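Local atomic coordinates of N-alpha-acetyltransferase 35, NatC auxiliary subunit (Saccharomyces cerevisiae, PDB entry 6YGA), a protein that serves as the auxiliary subunit of the NatC N-terminal acetyltransferase, which acetylates the N-terminal methionine of L-A virus Gag protein. Residues L387-N401 against F413-F427. Residues are numbered along the deposited sequence; the frame is centred on the assembly and turned at random.
Sequences LIQESSNMLLEWYQN and FNRQLILWDSLQAQF. With EDO (1,2-ethanediol), chain C.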
ATOM      1  N   LEU B 387     -15.193  28.841   2.788  1.00 46.61           N
ATOM      2  CA  LEU B 387     -13.766  28.650   2.545  1.00 45.25           C
ATOM      3  C   LEU B 387     -13.078  28.036   3.756  1.00 45.17           C
ATOM      4  O   LEU B 387     -12.207  27.170   3.614  1.00 46.17           O
ATOM      5  CB  LEU B 387     -13.109  29.979   2.172  1.00 45.30           C
ATOM      6  CG  LEU B 387     -13.067  30.323   0.682  1.00 46.40           C
ATOM      7  CD1 LEU B 387     -12.483  31.711   0.464  1.00 44.75           C
ATOM      8  CD2 LEU B 387     -12.254  29.276  -0.060  1.00 46.65           C
ATOM      9  N   ILE B 388     -13.458  28.469   4.959  1.00 45.27           N
ATOM     10  CA  ILE B 388     -12.868  27.903   6.166  1.00 48.20           C
ATOM     11  C   ILE B 388     -13.346  26.470   6.370  1.00 48.05           C
ATOM     12  O   ILE B 388     -12.584  25.607   6.819  1.00 48.12           O
ATOM     13  CB  ILE B 388     -13.183  28.798   7.380  1.00 52.10           C
ATOM     14  CG1 ILE B 388     -12.494  30.156   7.221  1.00 56.93           C
ATOM     15  CG2 ILE B 388     -12.757  28.127   8.680  1.00 50.11           C
ATOM     16  CD1 ILE B 388     -12.877  31.170   8.278  1.00 61.09           C
ATOM     17  N   GLN B 389     -14.605  26.191   6.026  1.00 50.55           N
ATOM     18  CA  GLN B 389     -15.129  24.832   6.139  1.00 54.12           C
ATOM     19  C   GLN B 389     -14.373  23.881   5.219  1.00 50.76           C
ATOM     20  O   GLN B 389     -13.995  22.774   5.622  1.00 47.74           O
ATOM     21  CB  GLN B 389     -16.622  24.823   5.810  1.00 62.32           C
ATOM     22  CG  GLN B 389     -17.388  23.646   6.391  1.00 69.68           C
ATOM     23  CD  GLN B 389     -17.872  23.911   7.804  1.00 76.15           C
ATOM     24  OE1 GLN B 389     -18.386  24.989   8.104  1.00 78.08           O
ATOM     25  NE2 GLN B 389     -17.708  22.926   8.681  1.00 77.93           N
ATOM     26  N   GLU B 390     -14.148  24.303   3.972  1.00 50.31           N
ATOM     27  CA  GLU B 390     -13.373  23.500   3.034  1.00 50.49           C
ATOM     28  C   GLU B 390     -11.926  23.364   3.489  1.00 46.04           C
ATOM     29  O   GLU B 390     -11.342  22.277   3.397  1.00 44.97           O
ATOM     30  CB  GLU B 390     -13.441  24.123   1.638  1.00 57.82           C
ATOM     31  CG  GLU B 390     -12.572  23.447   0.583  1.00 64.94           C
ATOM     32  CD  GLU B 390     -13.262  22.281  -0.101  1.00 71.96           C
ATOM     33  OE1 GLU B 390     -14.073  21.593   0.554  1.00 76.15           O
ATOM     34  OE2 GLU B 390     -12.994  22.055  -1.300  1.00 73.81           O
ATOM     35  N   SER B 391     -11.332  24.450   3.984  1.00 43.47           N
ATOM     36  CA  SER B 391      -9.950  24.378   4.448  1.00 42.06           C
ATOM     37  C   SER B 391      -9.821  23.445   5.644  1.00 38.89           C
ATOM     38  O   SER B 391      -8.844  22.695   5.749  1.00 35.65           O
ATOM     39  CB  SER B 391      -9.438  25.775   4.792  1.00 41.90           C
ATOM     40  OG  SER B 391      -9.513  26.638   3.670  1.00 45.05           O
ATOM     41  N   SER B 392     -10.805  23.464   6.549  1.00 41.31           N
ATOM     42  CA  SER B 392     -10.755  22.593   7.722  1.00 42.41           C
ATOM     43  C   SER B 392     -10.839  21.127   7.325  1.00 42.85           C
ATOM     44  O   SER B 392     -10.125  20.285   7.882  1.00 43.82           O
ATOM     45  CB  SER B 392     -11.883  22.944   8.688  1.00 45.05           C
ATOM     46  OG  SER B 392     -11.832  24.314   9.044  1.00 51.78           O
ATOM     47  N   ASN B 393     -11.715  20.802   6.373  1.00 43.12           N
ATOM     48  CA  ASN B 393     -11.783  19.435   5.869  1.00 44.53           C
ATOM     49  C   ASN B 393     -10.483  19.040   5.179  1.00 42.61           C
ATOM     50  O   ASN B 393     -10.021  17.902   5.319  1.00 38.78           O
ATOM     51  CB  ASN B 393     -12.972  19.287   4.917  1.00 47.83           C
ATOM     52  CG  ASN B 393     -14.307  19.435   5.626  1.00 50.96           C
ATOM     53  OD1 ASN B 393     -14.431  19.117   6.808  1.00 51.52           O
ATOM     54  ND2 ASN B 393     -15.314  19.915   4.903  1.00 53.18           N
HETATM   55  N   MSE B 394      -9.873  19.967   4.446  1.00 47.17           N
HETATM   56  CA  MSE B 394      -8.611  19.707   3.763  1.00 51.71           C
HETATM   57  C   MSE B 394      -7.519  19.367   4.771  1.00 46.88           C
HETATM   58  O   MSE B 394      -6.694  18.480   4.544  1.00 43.82           O
HETATM   59  CB  MSE B 394      -8.199  20.919   2.926  1.00 64.60           C
HETATM   60  CG  MSE B 394      -7.244  20.598   1.790  1.00 75.60           C
HETATM   61 SE   MSE B 394      -8.080  19.453   0.455  0.52 85.87          SE
HETATM   62  CE  MSE B 394      -6.701  18.082   0.355  1.00 85.27           C
ATOM     63  N   LEU B 395      -7.525  20.090   5.894  1.00 43.24           N
ATOM     64  CA  LEU B 395      -6.512  19.869   6.918  1.00 41.24           C
ATOM     65  C   LEU B 395      -6.706  18.522   7.600  1.00 40.16           C
ATOM     66  O   LEU B 395      -5.729  17.823   7.895  1.00 38.93           O
ATOM     67  CB  LEU B 395      -6.546  21.007   7.938  1.00 41.96           C
ATOM     68  CG  LEU B 395      -5.573  20.922   9.113  1.00 40.01           C
ATOM     69  CD1 LEU B 395      -4.128  20.912   8.626  1.00 34.08           C
ATOM     70  CD2 LEU B 395      -5.812  22.076  10.075  1.00 44.02           C
ATOM     71  N   LEU B 396      -7.959  18.135   7.853  1.00 38.00           N
ATOM     72  CA  LEU B 396      -8.215  16.834   8.459  1.00 37.98           C
ATOM     73  C   LEU B 396      -7.772  15.699   7.543  1.00 40.30           C
ATOM     74  O   LEU B 396      -7.227  14.692   8.011  1.00 42.09           O
ATOM     75  CB  LEU B 396      -9.695  16.698   8.810  1.00 39.15           C
ATOM     76  CG  LEU B 396     -10.213  17.617   9.918  1.00 42.02           C
ATOM     77  CD1 LEU B 396     -11.608  17.188  10.339  1.00 43.96           C
ATOM     78  CD2 LEU B 396      -9.268  17.626  11.111  1.00 41.00           C
ATOM     79  N   GLU B 397      -7.998  15.837   6.233  1.00 37.70           N
ATOM     80  CA  GLU B 397      -7.507  14.829   5.296  1.00 38.93           C
ATOM     81  C   GLU B 397      -5.986  14.764   5.297  1.00 41.05           C
ATOM     82  O   GLU B 397      -5.412  13.688   5.101  1.00 42.55           O
ATOM     83  CB  GLU B 397      -8.027  15.108   3.886  1.00 39.62           C
ATOM     84  CG  GLU B 397      -9.514  14.836   3.713  1.00 43.41           C
ATOM     85  CD  GLU B 397     -10.029  15.228   2.343  1.00 49.42           C
ATOM     86  OE1 GLU B 397      -9.213  15.631   1.488  1.00 51.16           O
ATOM     87  OE2 GLU B 397     -11.254  15.132   2.123  1.00 54.34           O
ATOM     88  N   TRP B 398      -5.321  15.899   5.522  1.00 37.77           N
ATOM     89  CA  TRP B 398      -3.865  15.893   5.621  1.00 36.13           C
ATOM     90  C   TRP B 398      -3.402  15.058   6.810  1.00 37.54           C
ATOM     91  O   TRP B 398      -2.433  14.297   6.703  1.00 41.37           O
ATOM     92  CB  TRP B 398      -3.338  17.327   5.720  1.00 33.58           C
ATOM     93  CG  TRP B 398      -1.849  17.409   5.871  1.00 31.66           C
ATOM     94  CD1 TRP B 398      -0.927  17.522   4.871  1.00 30.20           C
ATOM     95  CD2 TRP B 398      -1.109  17.372   7.097  1.00 30.19           C
ATOM     96  NE1 TRP B 398       0.341  17.562   5.398  1.00 29.88           N
ATOM     97  CE2 TRP B 398       0.257  17.471   6.762  1.00 32.62           C
ATOM     98  CE3 TRP B 398      -1.468  17.268   8.444  1.00 29.31           C
ATOM     99  CZ2 TRP B 398       1.265  17.469   7.729  1.00 32.10           C
ATOM    100  CZ3 TRP B 398      -0.466  17.265   9.402  1.00 29.71           C
ATOM    101  CH2 TRP B 398       0.883  17.364   9.039  1.00 30.61           C
ATOM    102  N   TYR B 399      -4.083  15.183   7.951  1.00 35.75           N
ATOM    103  CA  TYR B 399      -3.728  14.383   9.120  1.00 37.13           C
ATOM    104  C   TYR B 399      -3.956  12.901   8.857  1.00 36.75           C
ATOM    105  O   TYR B 399      -3.129  12.057   9.219  1.00 34.93           O
ATOM    106  CB  TYR B 399      -4.535  14.833  10.338  1.00 39.56           C
ATOM    107  CG  TYR B 399      -3.957  16.018  11.078  1.00 41.74           C
ATOM    108  CD1 TYR B 399      -3.023  15.839  12.091  1.00 41.13           C
ATOM    109  CD2 TYR B 399      -4.355  17.313  10.773  1.00 40.99           C
ATOM    110  CE1 TYR B 399      -2.493  16.915  12.772  1.00 42.49           C
ATOM    111  CE2 TYR B 399      -3.830  18.398  11.449  1.00 41.34           C
ATOM    112  CZ  TYR B 399      -2.899  18.192  12.449  1.00 43.07           C
ATOM    113  OH  TYR B 399      -2.368  19.262  13.132  1.00 43.65           O
ATOM    114  N   GLN B 400      -5.089  12.567   8.232  1.00 38.23           N
ATOM    115  CA  GLN B 400      -5.423  11.170   7.983  1.00 39.98           C
ATOM    116  C   GLN B 400      -4.424  10.522   7.033  1.00 40.09           C
ATOM    117  O   GLN B 400      -4.098   9.339   7.177  1.00 38.34           O
ATOM    118  CB  GLN B 400      -6.847  11.066   7.434  1.00 42.56           C
ATOM    119  CG  GLN B 400      -7.330   9.645   7.207  1.00 49.18           C
ATOM    120  CD  GLN B 400      -8.846   9.533   7.207  1.00 55.80           C
ATOM    121  OE1 GLN B 400      -9.541  10.322   7.850  1.00 59.07           O
ATOM    122  NE2 GLN B 400      -9.364   8.547   6.484  1.00 56.01           N
ATOM    123  N   ASN B 401      -3.916  11.285   6.062  1.00 40.32           N
ATOM    124  CA  ASN B 401      -2.934  10.742   5.130  1.00 39.17           C
ATOM    125  C   ASN B 401      -1.641  10.338   5.829  1.00 39.00           C
ATOM    126  O   ASN B 401      -0.917   9.476   5.317  1.00 39.72           O
ATOM    127  CB  ASN B 401      -2.648  11.759   4.024  1.00 39.14           C
ATOM    128  CG  ASN B 401      -1.721  11.216   2.962  1.00 39.04           C
ATOM    129  OD1 ASN B 401      -2.096  10.340   2.182  1.00 42.97           O
ATOM    130  ND2 ASN B 401      -0.504  11.738   2.919  1.00 34.18           N
ATOM    131  N   PHE B 413      -0.630  12.766  -1.611  1.00 42.86           N
ATOM    132  CA  PHE B 413      -0.292  14.141  -1.954  1.00 42.39           C
ATOM    133  C   PHE B 413      -0.707  14.502  -3.373  1.00 47.03           C
ATOM    134  O   PHE B 413      -0.896  15.688  -3.662  1.00 47.70           O
ATOM    135  CB  PHE B 413       1.206  14.383  -1.756  1.00 38.11           C
ATOM    136  CG  PHE B 413       1.622  14.448  -0.312  1.00 35.15           C
ATOM    137  CD1 PHE B 413       1.268  15.529   0.480  1.00 34.96           C
ATOM    138  CD2 PHE B 413       2.371  13.429   0.250  1.00 30.59           C
ATOM    139  CE1 PHE B 413       1.653  15.589   1.812  1.00 35.42           C
ATOM    140  CE2 PHE B 413       2.759  13.483   1.577  1.00 33.18           C
ATOM    141  CZ  PHE B 413       2.401  14.562   2.360  1.00 34.34           C
ATOM    142  N   ASN B 414      -0.856  13.513  -4.259  1.00 50.80           N
ATOM    143  CA  ASN B 414      -1.357  13.776  -5.605  1.00 56.40           C
ATOM    144  C   ASN B 414      -2.684  14.526  -5.562  1.00 60.15           C
ATOM    145  O   ASN B 414      -2.877  15.522  -6.269  1.00 64.14           O
ATOM    146  CB  ASN B 414      -1.505  12.459  -6.370  1.00 59.12           C
ATOM    147  CG  ASN B 414      -0.244  12.066  -7.105  1.00 59.59           C
ATOM    148  OD1 ASN B 414       0.352  12.878  -7.810  1.00 58.85           O
ATOM    149  ND2 ASN B 414       0.168  10.812  -6.949  1.00 61.75           N
ATOM    150  N   ARG B 415      -3.604  14.071  -4.714  1.00 61.11           N
ATOM    151  CA  ARG B 415      -4.879  14.761  -4.563  1.00 63.71           C
ATOM    152  C   ARG B 415      -4.707  16.115  -3.880  1.00 62.29           C
ATOM    153  O   ARG B 415      -5.341  17.098  -4.276  1.00 64.77           O
ATOM    154  CB  ARG B 415      -5.853  13.877  -3.781  1.00 66.25           C
ATOM    155  CG  ARG B 415      -7.026  14.615  -3.161  1.00 68.86           C
ATOM    156  CD  ARG B 415      -7.956  13.658  -2.427  1.00 71.70           C
ATOM    157  NE  ARG B 415      -8.996  14.375  -1.696  1.00 73.32           N
ATOM    158  CZ  ARG B 415     -10.132  14.800  -2.239  1.00 74.96           C
ATOM    159  NH1 ARG B 415     -10.377  14.580  -3.524  1.00 77.26           N
ATOM    160  NH2 ARG B 415     -11.022  15.448  -1.501  1.00 73.68           N
ATOM    161  N   GLN B 416      -3.843  16.190  -2.863  1.00 59.90           N
ATOM    162  CA  GLN B 416      -3.755  17.411  -2.063  1.00 60.01           C
ATOM    163  C   GLN B 416      -3.221  18.589  -2.871  1.00 54.43           C
ATOM    164  O   GLN B 416      -3.721  19.711  -2.734  1.00 52.85           O
ATOM    165  CB  GLN B 416      -2.863  17.188  -0.841  1.00 65.95           C
ATOM    166  CG  GLN B 416      -3.425  16.262   0.221  1.00 71.18           C
ATOM    167  CD  GLN B 416      -2.517  16.179   1.436  1.00 74.32           C
ATOM    168  OE1 GLN B 416      -1.855  17.154   1.797  1.00 74.71           O
ATOM    169  NE2 GLN B 416      -2.474  15.011   2.066  1.00 74.52           N
ATOM    170  N   LEU B 417      -2.196  18.362  -3.697  1.00 50.55           N
ATOM    171  CA  LEU B 417      -1.473  19.480  -4.299  1.00 48.35           C
ATOM    172  C   LEU B 417      -2.388  20.348  -5.151  1.00 48.39           C
ATOM    173  O   LEU B 417      -2.318  21.581  -5.090  1.00 50.51           O
ATOM    174  CB  LEU B 417      -0.297  18.970  -5.130  1.00 46.03           C
ATOM    175  CG  LEU B 417       0.807  18.219  -4.384  1.00 42.22           C
ATOM    176  CD1 LEU B 417       2.025  18.048  -5.276  1.00 39.69           C
ATOM    177  CD2 LEU B 417       1.174  18.913  -3.082  1.00 42.03           C
ATOM    178  N   ILE B 418      -3.258  19.729  -5.948  1.00 48.48           N
ATOM    179  CA  ILE B 418      -4.134  20.530  -6.792  1.00 47.77           C
ATOM    180  C   ILE B 418      -5.285  21.121  -5.980  1.00 46.54           C
ATOM    181  O   ILE B 418      -5.826  22.170  -6.346  1.00 46.84           O
ATOM    182  CB  ILE B 418      -4.638  19.702  -7.989  1.00 49.48           C
ATOM    183  CG1 ILE B 418      -5.055  20.631  -9.129  1.00 52.26           C
ATOM    184  CG2 ILE B 418      -5.794  18.803  -7.585  1.00 48.95           C
ATOM    185  CD1 ILE B 418      -3.949  21.571  -9.572  1.00 52.37           C
ATOM    186  N   LEU B 419      -5.665  20.487  -4.867  1.00 46.57           N
ATOM    187  CA  LEU B 419      -6.735  21.033  -4.036  1.00 48.50           C
ATOM    188  C   LEU B 419      -6.232  22.179  -3.163  1.00 44.53           C
ATOM    189  O   LEU B 419      -6.950  23.165  -2.958  1.00 40.63           O
ATOM    190  CB  LEU B 419      -7.355  19.931  -3.177  1.00 51.89           C
ATOM    191  CG  LEU B 419      -8.632  19.272  -3.710  1.00 58.56           C
ATOM    192  CD1 LEU B 419      -8.390  18.600  -5.049  1.00 58.80           C
ATOM    193  CD2 LEU B 419      -9.174  18.270  -2.705  1.00 62.11           C
ATOM    194  N   TRP B 420      -5.006  22.066  -2.642  1.00 42.98           N
ATOM    195  CA  TRP B 420      -4.392  23.198  -1.956  1.00 43.00           C
ATOM    196  C   TRP B 420      -4.232  24.385  -2.897  1.00 40.44           C
ATOM    197  O   TRP B 420      -4.483  25.531  -2.508  1.00 41.82           O
ATOM    198  CB  TRP B 420      -3.032  22.805  -1.380  1.00 44.98           C
ATOM    199  CG  TRP B 420      -3.081  21.938  -0.162  1.00 48.45           C
ATOM    200  CD1 TRP B 420      -2.536  20.694  -0.021  1.00 50.64           C
ATOM    201  CD2 TRP B 420      -3.694  22.251   1.094  1.00 48.73           C
ATOM    202  NE1 TRP B 420      -2.776  20.213   1.242  1.00 51.38           N
ATOM    203  CE2 TRP B 420      -3.485  21.150   1.946  1.00 50.36           C
ATOM    204  CE3 TRP B 420      -4.402  23.356   1.580  1.00 51.42           C
ATOM    205  CZ2 TRP B 420      -3.960  21.119   3.255  1.00 50.80           C
ATOM    206  CZ3 TRP B 420      -4.872  23.323   2.879  1.00 51.77           C
ATOM    207  CH2 TRP B 420      -4.648  22.212   3.702  1.00 51.11           C
ATOM    208  N   ASP B 421      -3.810  24.127  -4.139  1.00 37.99           N
ATOM    209  CA  ASP B 421      -3.619  25.204  -5.107  1.00 39.59           C
ATOM    210  C   ASP B 421      -4.935  25.910  -5.405  1.00 40.17           C
ATOM    211  O   ASP B 421      -5.015  27.144  -5.364  1.00 42.63           O
ATOM    212  CB  ASP B 421      -3.001  24.652  -6.393  1.00 40.42           C
ATOM    213  CG  ASP B 421      -2.532  25.750  -7.340  1.00 44.36           C
ATOM    214  OD1 ASP B 421      -1.559  26.457  -7.002  1.00 45.35           O
ATOM    215  OD2 ASP B 421      -3.131  25.899  -8.426  1.00 47.73           O
ATOM    216  N   SER B 422      -5.982  25.137  -5.704  1.00 41.12           N
ATOM    217  CA  SER B 422      -7.293  25.723  -5.968  1.00 41.44           C
ATOM    218  C   SER B 422      -7.803  26.497  -4.760  1.00 41.86           C
ATOM    219  O   SER B 422      -8.400  27.570  -4.905  1.00 41.10           O
ATOM    220  CB  SER B 422      -8.279  24.622  -6.358  1.00 39.23           C
ATOM    221  OG  SER B 422      -9.558  25.153  -6.647  1.00 42.87           O
ATOM    222  N   LEU B 423      -7.566  25.972  -3.559  1.00 42.58           N
ATOM    223  CA  LEU B 423      -7.991  26.665  -2.349  1.00 43.92           C
ATOM    224  C   LEU B 423      -7.240  27.981  -2.183  1.00 44.87           C
ATOM    225  O   LEU B 423      -7.837  29.014  -1.853  1.00 44.24           O
ATOM    226  CB  LEU B 423      -7.779  25.759  -1.140  1.00 44.21           C
ATOM    227  CG  LEU B 423      -8.576  26.068   0.120  1.00 49.05           C
ATOM    228  CD1 LEU B 423     -10.067  26.095  -0.186  1.00 51.38           C
ATOM    229  CD2 LEU B 423      -8.262  25.013   1.158  1.00 50.99           C
ATOM    230  N   GLN B 424      -5.924  27.962  -2.418  1.00 40.80           N
ATOM    231  CA  GLN B 424      -5.128  29.180  -2.309  1.00 41.76           C
ATOM    232  C   GLN B 424      -5.579  30.229  -3.320  1.00 43.14           C
ATOM    233  O   GLN B 424      -5.665  31.419  -2.995  1.00 43.20           O
ATOM    234  CB  GLN B 424      -3.644  28.854  -2.495  1.00 40.24           C
ATOM    235  CG  GLN B 424      -2.721  30.059  -2.380  1.00 38.19           C
ATOM    236  CD  GLN B 424      -1.299  29.759  -2.823  1.00 38.55           C
ATOM    237  OE1 GLN B 424      -0.853  28.609  -2.797  1.00 36.95           O
ATOM    238  NE2 GLN B 424      -0.582  30.794  -3.238  1.00 38.85           N
ATOM    239  N   ALA B 425      -5.885  29.808  -4.549  1.00 42.59           N
ATOM    240  CA  ALA B 425      -6.355  30.753  -5.556  1.00 40.00           C
ATOM    241  C   ALA B 425      -7.730  31.309  -5.213  1.00 42.46           C
ATOM    242  O   ALA B 425      -8.057  32.432  -5.611  1.00 45.53           O
ATOM    243  CB  ALA B 425      -6.381  30.088  -6.931  1.00 38.57           C
ATOM    244  N   GLN B 426      -8.552  30.546  -4.489  1.00 43.71           N
ATOM    245  CA  GLN B 426      -9.872  31.051  -4.119  1.00 44.37           C
ATOM    246  C   GLN B 426      -9.767  32.064  -2.986  1.00 43.99           C
ATOM    247  O   GLN B 426     -10.478  33.076  -2.986  1.00 47.03           O
ATOM    248  CB  GLN B 426     -10.795  29.891  -3.738  1.00 42.63           C
ATOM    249  CG  GLN B 426     -12.253  30.290  -3.537  1.00 43.79           C
ATOM    250  CD  GLN B 426     -12.925  30.756  -4.819  1.00 46.45           C
ATOM    251  OE1 GLN B 426     -12.556  30.336  -5.916  1.00 46.18           O
ATOM    252  NE2 GLN B 426     -13.916  31.629  -4.683  1.00 41.49           N
ATOM    253  N   PHE B 427      -8.893  31.804  -2.008  1.00 43.22           N
ATOM    254  CA  PHE B 427      -8.565  32.822  -1.014  1.00 43.83           C
ATOM    255  C   PHE B 427      -7.981  34.060  -1.679  1.00 46.97           C
ATOM    256  O   PHE B 427      -8.277  35.191  -1.279  1.00 45.82           O
ATOM    257  CB  PHE B 427      -7.573  32.269   0.011  1.00 40.15           C
ATOM    258  CG  PHE B 427      -8.203  31.447   1.100  1.00 42.63           C
ATOM    259  CD1 PHE B 427      -9.192  31.983   1.905  1.00 42.87           C
ATOM    260  CD2 PHE B 427      -7.775  30.150   1.342  1.00 41.85           C
ATOM    261  CE1 PHE B 427      -9.763  31.233   2.915  1.00 43.06           C
ATOM    262  CE2 PHE B 427      -8.341  29.394   2.353  1.00 40.05           C
ATOM    263  CZ  PHE B 427      -9.335  29.936   3.141  1.00 41.14           C
TER
HETATM  264  C1  EDO C 818       0.571  11.382 -11.906  1.00 65.68           C
HETATM  265  O1  EDO C 818       1.268  11.337 -10.655  1.00 67.63           O
HETATM  266  C2  EDO C 818       0.637  12.779 -12.511  1.00 65.43           C
HETATM  267  O2  EDO C 818      -0.012  13.718 -11.645  1.00 66.77           O
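The indole of Trp420 takes selenomethionine Met394 on one face: CG sits 3.5 Å from the centroid of the six-membered ring, a CH-pi contact almost on the ring normal. At the Trp420 edge, NE1 gives a nearly straight hydrogen bond (165°) to Gln416 OE1, 3.2 Å away and in the ring plane. That same OE1 lies at the edge of Trp398, 3.2 Å from its CD1. Phe427 receives Leu387 CD2 over one face and Ser391 OG near the plane at its edge. OG of Ser391 stands anti to the carbonyl carbon (chi1 -59°), which carries it back to Leu387 O (2.7 Å), while OG also touches Leu423 CD2. Farther above the same Trp420 face stands Met394 SE, a long Met-aromatic contact, 3.5 Å from Leu419 CD2, and CE reaches Gln416 CG. Glu397 OE1 approaches the edge of the Arg415 guanidinium, 3.4 Å from NE, in a salt bridge whose hydrogen bonds are weak; Leu419 CD2 covers one guanidinium face. This is an antiparallel helical hairpin (158° between axes) in the TPR-like region, flanked by helices 360-372 and 433-456. Ser391 OG and Gln416 OE1 each find a hydrogen-bond partner within their own helix, leaving mainly apolar and aromatic packing to join the pair.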